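PDB 4ZMI: telomere length regulator taz1 from Schizosaccharomyces pombe, which binds double-stranded telomeric DNA and regulates telomere length and function, and is required for silencing of telomere-adjacent genes and for normal meiosis or sporulation. Local coordinates for residues A[73-82]-A[119-130]. Sequence-based numbering, arbitrary orientation.
Sequences FRTIFFSYIR and TLRSIVLDALLS
Asp126, on helix 119-130, reaches across to helix 78-82 and grips backbone N-H groups of its first turn, a clear case of a carboxylate from one helix serving the N-terminus of another. Its CG stands anti to the backbone N (chi1 -176°), which carries the carboxylate off the helix surface and up to the turn. Phe78 N donates to Asp126 OD2 at 2.9 Å, on the syn side but tilted out of the carboxylate plane. Ser79 N gives a straighter bond to the syn lone pair of Asp126 OD1, with an N-H...O angle of 162°. That same oxygen accepts a second hydrogen bond, from Ser79 OG at 2.8 Å, met nearly along its C-O axis, so three bonds fix the carboxylate's rotation; the helix dipole would probably favour its negative charge. With an alanine here, the N-H groups of Phe78 and Ser79 would probably lose their shared acceptor, and Ser79 OG one of its partners.

Phe77, at the N-cap position, lays its ring beside this site: Asp126 OD1 lies at the ring edge, while Ser122 CB comes within 3.5 Å of Phe77 CZ. One turn beyond Asp126, Ser130 OG bonds back to Asp126 O at 2.9 Å and lies at the edge of the Arg82 guanidinium, in its plane, while Ser130 O sits over one face. At the other end, Thr119 crosses Thr75 obliquely, its CG2 3.8 Å from Thr75 CB. A water joins Phe73 O to Ser122 OG, which also bonds Cys170 O.

Within the helical domain of Taz1, the axes of segments 78-82 and 119-130 are inclined at 43° and come within 9.0 Å. Tyr173 bonds Ser79 OG, helix 95-107 packs on Phe78 and Ile123, and helices 137-154 and 214-229 cover other sides of helix 119-130.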
ATOM      1  N   PHE A  73     -10.115  -3.910  -1.847  1.00 48.24           N
ATOM      2  CA  PHE A  73      -9.177  -3.384  -0.844  1.00 56.79           C
ATOM      3  C   PHE A  73      -8.176  -2.407  -1.452  1.00 53.47           C
ATOM      4  O   PHE A  73      -7.083  -2.203  -0.928  1.00 58.84           O
ATOM      5  CB  PHE A  73      -8.531  -4.526  -0.035  1.00 43.30           C
ATOM      6  CG  PHE A  73      -9.514  -5.217   0.835  1.00 45.28           C
ATOM      7  CD1 PHE A  73     -10.292  -6.251   0.336  1.00 48.17           C
ATOM      8  CD2 PHE A  73      -9.746  -4.776   2.111  1.00 49.30           C
ATOM      9  CE1 PHE A  73     -11.253  -6.846   1.113  1.00 50.92           C
ATOM     10  CE2 PHE A  73     -10.700  -5.381   2.899  1.00 54.02           C
ATOM     11  CZ  PHE A  73     -11.452  -6.418   2.402  1.00 50.03           C
ATOM     12  N   ARG A  74      -8.566  -1.865  -2.607  1.00 56.53           N
ATOM     13  CA  ARG A  74      -8.008  -0.628  -3.159  1.00 55.35           C
ATOM     14  C   ARG A  74      -6.723  -0.800  -3.933  1.00 52.33           C
ATOM     15  O   ARG A  74      -6.234   0.156  -4.544  1.00 53.02           O
ATOM     16  CB  ARG A  74      -7.804   0.415  -2.055  1.00 56.78           C
ATOM     17  CG  ARG A  74      -9.077   0.743  -1.312  1.00 66.54           C
ATOM     18  CD  ARG A  74      -8.825   1.158   0.137  1.00 71.31           C
ATOM     19  NE  ARG A  74      -9.261   2.527   0.329  1.00 83.68           N
ATOM     20  CZ  ARG A  74      -8.435   3.560   0.342  1.00 91.15           C
ATOM     21  NH1 ARG A  74      -7.136   3.341   0.213  1.00 96.66           N
ATOM     22  NH2 ARG A  74      -8.903   4.793   0.500  1.00 89.63           N
ATOM     23  N   THR A  75      -6.170  -2.003  -3.905  1.00 46.80           N
ATOM     24  CA  THR A  75      -4.876  -2.223  -4.525  1.00 50.26           C
ATOM     25  C   THR A  75      -4.691  -3.725  -4.747  1.00 54.14           C
ATOM     26  O   THR A  75      -5.604  -4.519  -4.522  1.00 47.77           O
ATOM     27  CB  THR A  75      -3.754  -1.689  -3.617  1.00 50.40           C
ATOM     28  OG1 THR A  75      -2.491  -1.858  -4.259  1.00 51.91           O
ATOM     29  CG2 THR A  75      -3.741  -2.482  -2.345  1.00 52.08           C
ATOM     30  N   ILE A  76      -3.503  -4.095  -5.192  1.00 53.46           N
ATOM     31  CA  ILE A  76      -3.204  -5.460  -5.575  1.00 55.94           C
ATOM     32  C   ILE A  76      -2.499  -6.193  -4.454  1.00 60.25           C
ATOM     33  O   ILE A  76      -1.599  -5.645  -3.825  1.00 72.28           O
ATOM     34  CB  ILE A  76      -2.238  -5.469  -6.751  1.00 64.44           C
ATOM     35  CG1 ILE A  76      -2.854  -4.758  -7.955  1.00 66.20           C
ATOM     36  CG2 ILE A  76      -1.824  -6.897  -7.071  1.00 66.26           C
ATOM     37  CD1 ILE A  76      -4.114  -5.416  -8.459  1.00 75.51           C
ATOM     38  N   PHE A  77      -2.878  -7.444  -4.223  1.00 50.70           N
ATOM     39  CA  PHE A  77      -2.273  -8.220  -3.158  1.00 48.19           C
ATOM     40  C   PHE A  77      -1.483  -9.401  -3.643  1.00 54.92           C
ATOM     41  O   PHE A  77      -2.047 -10.443  -4.006  1.00 53.54           O
ATOM     42  CB  PHE A  77      -3.339  -8.634  -2.162  1.00 41.17           C
ATOM     43  CG  PHE A  77      -3.873  -7.482  -1.399  1.00 50.37           C
ATOM     44  CD1 PHE A  77      -4.914  -6.732  -1.903  1.00 41.89           C
ATOM     45  CD2 PHE A  77      -3.267  -7.090  -0.208  1.00 54.18           C
ATOM     46  CE1 PHE A  77      -5.395  -5.642  -1.208  1.00 49.49           C
ATOM     47  CE2 PHE A  77      -3.727  -6.010   0.504  1.00 43.16           C
ATOM     48  CZ  PHE A  77      -4.798  -5.263   0.003  1.00 36.92           C
ATOM     49  N   PHE A  78      -0.165  -9.238  -3.618  1.00 47.32           N
ATOM     50  CA  PHE A  78       0.727 -10.273  -4.102  1.00 52.21           C
ATOM     51  C   PHE A  78       0.697 -11.508  -3.218  1.00 52.02           C
ATOM     52  O   PHE A  78       0.838 -12.635  -3.708  1.00 51.26           O
ATOM     53  CB  PHE A  78       2.138  -9.727  -4.314  1.00 62.44           C
ATOM     54  CG  PHE A  78       2.231  -8.757  -5.460  1.00 66.57           C
ATOM     55  CD1 PHE A  78       2.230  -7.397  -5.237  1.00 64.99           C
ATOM     56  CD2 PHE A  78       2.277  -9.215  -6.768  1.00 63.62           C
ATOM     57  CE1 PHE A  78       2.288  -6.507  -6.289  1.00 66.78           C
ATOM     58  CE2 PHE A  78       2.342  -8.332  -7.819  1.00 63.02           C
ATOM     59  CZ  PHE A  78       2.350  -6.978  -7.584  1.00 65.16           C
ATOM     60  N   SER A  79       0.464 -11.318  -1.928  1.00 46.53           N
ATOM     61  CA  SER A  79       0.302 -12.483  -1.069  1.00 50.69           C
ATOM     62  C   SER A  79      -0.928 -13.286  -1.479  1.00 49.18           C
ATOM     63  O   SER A  79      -0.918 -14.499  -1.424  1.00 51.74           O
ATOM     64  CB  SER A  79       0.187 -12.087   0.401  1.00 52.01           C
ATOM     65  OG  SER A  79      -0.956 -11.285   0.638  1.00 52.67           O
ATOM     66  N   TYR A  80      -1.985 -12.597  -1.882  1.00 43.42           N
ATOM     67  CA  TYR A  80      -3.219 -13.269  -2.253  1.00 46.25           C
ATOM     68  C   TYR A  80      -3.035 -14.023  -3.576  1.00 53.48           C
ATOM     69  O   TYR A  80      -3.341 -15.199  -3.672  1.00 50.44           O
ATOM     70  CB  TYR A  80      -4.322 -12.230  -2.375  1.00 43.46           C
ATOM     71  CG  TYR A  80      -5.697 -12.764  -2.668  1.00 42.09           C
ATOM     72  CD1 TYR A  80      -6.634 -12.893  -1.661  1.00 38.91           C
ATOM     73  CD2 TYR A  80      -6.071 -13.088  -3.955  1.00 39.98           C
ATOM     74  CE1 TYR A  80      -7.899 -13.356  -1.915  1.00 48.97           C
ATOM     75  CE2 TYR A  80      -7.347 -13.573  -4.231  1.00 51.56           C
ATOM     76  CZ  TYR A  80      -8.253 -13.702  -3.206  1.00 52.52           C
ATOM     77  OH  TYR A  80      -9.512 -14.149  -3.469  1.00 56.34           O
ATOM     78  N   ILE A  81      -2.512 -13.327  -4.578  1.00 57.10           N
ATOM     79  CA  ILE A  81      -2.208 -13.893  -5.876  1.00 56.34           C
ATOM     80  C   ILE A  81      -1.259 -15.084  -5.789  1.00 65.43           C
ATOM     81  O   ILE A  81      -1.429 -16.054  -6.512  1.00 62.66           O
ATOM     82  CB  ILE A  81      -1.586 -12.839  -6.784  1.00 50.07           C
ATOM     83  CG1 ILE A  81      -2.611 -11.743  -7.078  1.00 53.47           C
ATOM     84  CG2 ILE A  81      -1.092 -13.475  -8.060  1.00 56.68           C
ATOM     85  CD1 ILE A  81      -2.076 -10.643  -7.953  1.00 59.47           C
ATOM     86  N   ARG A  82      -0.269 -15.029  -4.905  1.00 62.58           N
ATOM     87  CA  ARG A  82       0.644 -16.162  -4.766  1.00 67.82           C
ATOM     88  C   ARG A  82      -0.034 -17.338  -4.083  1.00 71.80           C
ATOM     89  O   ARG A  82       0.236 -18.498  -4.401  1.00 76.56           O
ATOM     90  CB  ARG A  82       1.901 -15.780  -3.992  1.00 77.23           C
ATOM     91  CG  ARG A  82       2.848 -16.958  -3.745  1.00 88.37           C
ATOM     92  CD  ARG A  82       4.035 -16.570  -2.866  1.00 91.57           C
ATOM     93  NE  ARG A  82       4.338 -15.159  -3.012  1.00 89.83           N
ATOM     94  CZ  ARG A  82       4.040 -14.244  -2.099  1.00 98.49           C
ATOM     95  NH1 ARG A  82       3.453 -14.606  -0.967  1.00100.85           N
ATOM     96  NH2 ARG A  82       4.335 -12.974  -2.319  1.00 99.91           N
ATOM     97  N   THR A 119      -4.429   2.509   1.786  1.00 44.97           N
ATOM     98  CA  THR A 119      -3.819   1.788   0.657  1.00 49.36           C
ATOM     99  C   THR A 119      -2.347   1.516   0.897  1.00 47.62           C
ATOM    100  O   THR A 119      -1.837   0.452   0.563  1.00 50.41           O
ATOM    101  CB  THR A 119      -3.946   2.545  -0.658  1.00 48.29           C
ATOM    102  OG1 THR A 119      -5.296   2.967  -0.828  1.00 54.97           O
ATOM    103  CG2 THR A 119      -3.549   1.661  -1.823  1.00 46.54           C
ATOM    104  N   LEU A 120      -1.655   2.489   1.474  1.00 51.22           N
ATOM    105  CA  LEU A 120      -0.256   2.278   1.831  1.00 46.25           C
ATOM    106  C   LEU A 120      -0.191   1.196   2.914  1.00 43.75           C
ATOM    107  O   LEU A 120       0.674   0.314   2.884  1.00 44.83           O
ATOM    108  CB  LEU A 120       0.360   3.585   2.320  1.00 44.61           C
ATOM    109  CG  LEU A 120       0.557   4.546   1.160  1.00 48.68           C
ATOM    110  CD1 LEU A 120       1.040   5.924   1.629  1.00 52.09           C
ATOM    111  CD2 LEU A 120       1.539   3.933   0.196  1.00 47.49           C
ATOM    112  N   ARG A 121      -1.133   1.238   3.856  1.00 38.71           N
ATOM    113  CA  ARG A 121      -1.179   0.196   4.871  1.00 41.98           C
ATOM    114  C   ARG A 121      -1.282  -1.182   4.212  1.00 50.05           C
ATOM    115  O   ARG A 121      -0.550  -2.116   4.584  1.00 46.71           O
ATOM    116  CB  ARG A 121      -2.333   0.410   5.835  1.00 38.92           C
ATOM    117  CG  ARG A 121      -2.101  -0.275   7.155  1.00 50.24           C
ATOM    118  CD  ARG A 121      -3.327  -0.220   8.019  1.00 48.78           C
ATOM    119  NE  ARG A 121      -3.800   1.143   8.131  1.00 45.83           N
ATOM    120  CZ  ARG A 121      -4.930   1.479   8.724  1.00 50.95           C
ATOM    121  NH1 ARG A 121      -5.680   0.538   9.268  1.00 46.51           N
ATOM    122  NH2 ARG A 121      -5.294   2.749   8.773  1.00 48.94           N
ATOM    123  N   SER A 122      -2.164  -1.294   3.216  1.00 38.77           N
ATOM    124  CA  SER A 122      -2.346  -2.561   2.509  1.00 40.62           C
ATOM    125  C   SER A 122      -1.045  -2.983   1.878  1.00 41.32           C
ATOM    126  O   SER A 122      -0.652  -4.132   1.993  1.00 42.88           O
ATOM    127  CB  SER A 122      -3.410  -2.410   1.409  1.00 41.14           C
ATOM    128  OG  SER A 122      -4.656  -2.190   2.016  1.00 46.29           O
ATOM    129  N   ILE A 123      -0.389  -2.055   1.181  1.00 44.12           N
ATOM    130  CA  ILE A 123       0.819  -2.420   0.444  1.00 50.90           C
ATOM    131  C   ILE A 123       1.933  -2.858   1.381  1.00 55.22           C
ATOM    132  O   ILE A 123       2.557  -3.886   1.139  1.00 58.13           O
ATOM    133  CB  ILE A 123       1.286  -1.293  -0.483  1.00 55.60           C
ATOM    134  CG1 ILE A 123       0.186  -0.987  -1.488  1.00 52.52           C
ATOM    135  CG2 ILE A 123       2.560  -1.680  -1.230  1.00 49.17           C
ATOM    136  CD1 ILE A 123       0.356   0.345  -2.166  1.00 55.61           C
ATOM    137  N   VAL A 124       2.176  -2.088   2.447  1.00 54.26           N
ATOM    138  CA  VAL A 124       3.180  -2.473   3.442  1.00 47.78           C
ATOM    139  C   VAL A 124       2.899  -3.855   4.078  1.00 47.08           C
ATOM    140  O   VAL A 124       3.795  -4.678   4.176  1.00 55.05           O
ATOM    141  CB  VAL A 124       3.316  -1.402   4.560  1.00 52.55           C
ATOM    142  CG1 VAL A 124       4.318  -1.851   5.630  1.00 47.98           C
ATOM    143  CG2 VAL A 124       3.729  -0.071   3.975  1.00 53.92           C
ATOM    144  N   LEU A 125       1.659  -4.106   4.508  1.00 45.74           N
ATOM    145  CA  LEU A 125       1.304  -5.392   5.110  1.00 49.84           C
ATOM    146  C   LEU A 125       1.455  -6.506   4.086  1.00 53.37           C
ATOM    147  O   LEU A 125       1.904  -7.599   4.421  1.00 52.03           O
ATOM    148  CB  LEU A 125      -0.122  -5.397   5.676  1.00 45.24           C
ATOM    149  CG  LEU A 125      -0.322  -4.624   6.993  1.00 47.00           C
ATOM    150  CD1 LEU A 125      -1.793  -4.338   7.178  1.00 44.60           C
ATOM    151  CD2 LEU A 125       0.200  -5.383   8.213  1.00 40.29           C
ATOM    152  N   ASP A 126       1.079  -6.230   2.839  1.00 53.22           N
ATOM    153  CA  ASP A 126       1.185  -7.243   1.791  1.00 50.72           C
ATOM    154  C   ASP A 126       2.643  -7.622   1.606  1.00 54.90           C
ATOM    155  O   ASP A 126       2.980  -8.798   1.565  1.00 58.53           O
ATOM    156  CB  ASP A 126       0.606  -6.743   0.480  1.00 50.31           C
ATOM    157  CG  ASP A 126       0.620  -7.807  -0.605  1.00 58.20           C
ATOM    158  OD1 ASP A 126       0.141  -8.936  -0.349  1.00 56.49           O
ATOM    159  OD2 ASP A 126       1.120  -7.510  -1.713  1.00 58.41           O
ATOM    160  N   ALA A 127       3.511  -6.620   1.529  1.00 50.35           N
ATOM    161  CA  ALA A 127       4.954  -6.860   1.470  1.00 49.56           C
ATOM    162  C   ALA A 127       5.409  -7.676   2.660  1.00 57.04           C
ATOM    163  O   ALA A 127       6.141  -8.652   2.513  1.00 65.00           O
ATOM    164  CB  ALA A 127       5.725  -5.539   1.417  1.00 45.84           C
ATOM    165  N   LEU A 128       4.957  -7.297   3.845  1.00 55.83           N
ATOM    166  CA  LEU A 128       5.344  -8.036   5.039  1.00 54.02           C
ATOM    167  C   LEU A 128       4.868  -9.479   5.021  1.00 53.68           C
ATOM    168  O   LEU A 128       5.497 -10.352   5.620  1.00 55.59           O
ATOM    169  CB  LEU A 128       4.823  -7.340   6.294  1.00 55.02           C
ATOM    170  CG  LEU A 128       5.484  -6.015   6.690  1.00 56.46           C
ATOM    171  CD1 LEU A 128       4.865  -5.490   7.982  1.00 48.91           C
ATOM    172  CD2 LEU A 128       6.990  -6.192   6.862  1.00 56.60           C
ATOM    173  N   LEU A 129       3.745  -9.731   4.352  1.00 53.80           N
ATOM    174  CA  LEU A 129       3.163 -11.072   4.327  1.00 59.93           C
ATOM    175  C   LEU A 129       3.819 -11.906   3.245  1.00 61.03           C
ATOM    176  O   LEU A 129       3.860 -13.119   3.330  1.00 61.03           O
ATOM    177  CB  LEU A 129       1.656 -11.009   4.076  1.00 52.84           C
ATOM    178  CG  LEU A 129       0.814 -10.551   5.262  1.00 51.49           C
ATOM    179  CD1 LEU A 129      -0.526 -10.034   4.773  1.00 51.18           C
ATOM    180  CD2 LEU A 129       0.612 -11.683   6.229  1.00 49.10           C
ATOM    181  N   SER A 130       4.331 -11.234   2.224  1.00 59.04           N
ATOM    182  CA  SER A 130       4.860 -11.907   1.053  1.00 65.43           C
ATOM    183  C   SER A 130       6.237 -12.475   1.309  1.00 77.68           C
ATOM    184  O   SER A 130       6.552 -13.576   0.882  1.00 82.48           O
ATOM    185  CB  SER A 130       4.969 -10.914  -0.088  1.00 58.15           C
ATOM    186  OG  SER A 130       3.689 -10.575  -0.550  1.00 69.44           O
TER
HETATM  187  O   HOH W   1      -6.862  -0.699   1.600  1.00 45.78           O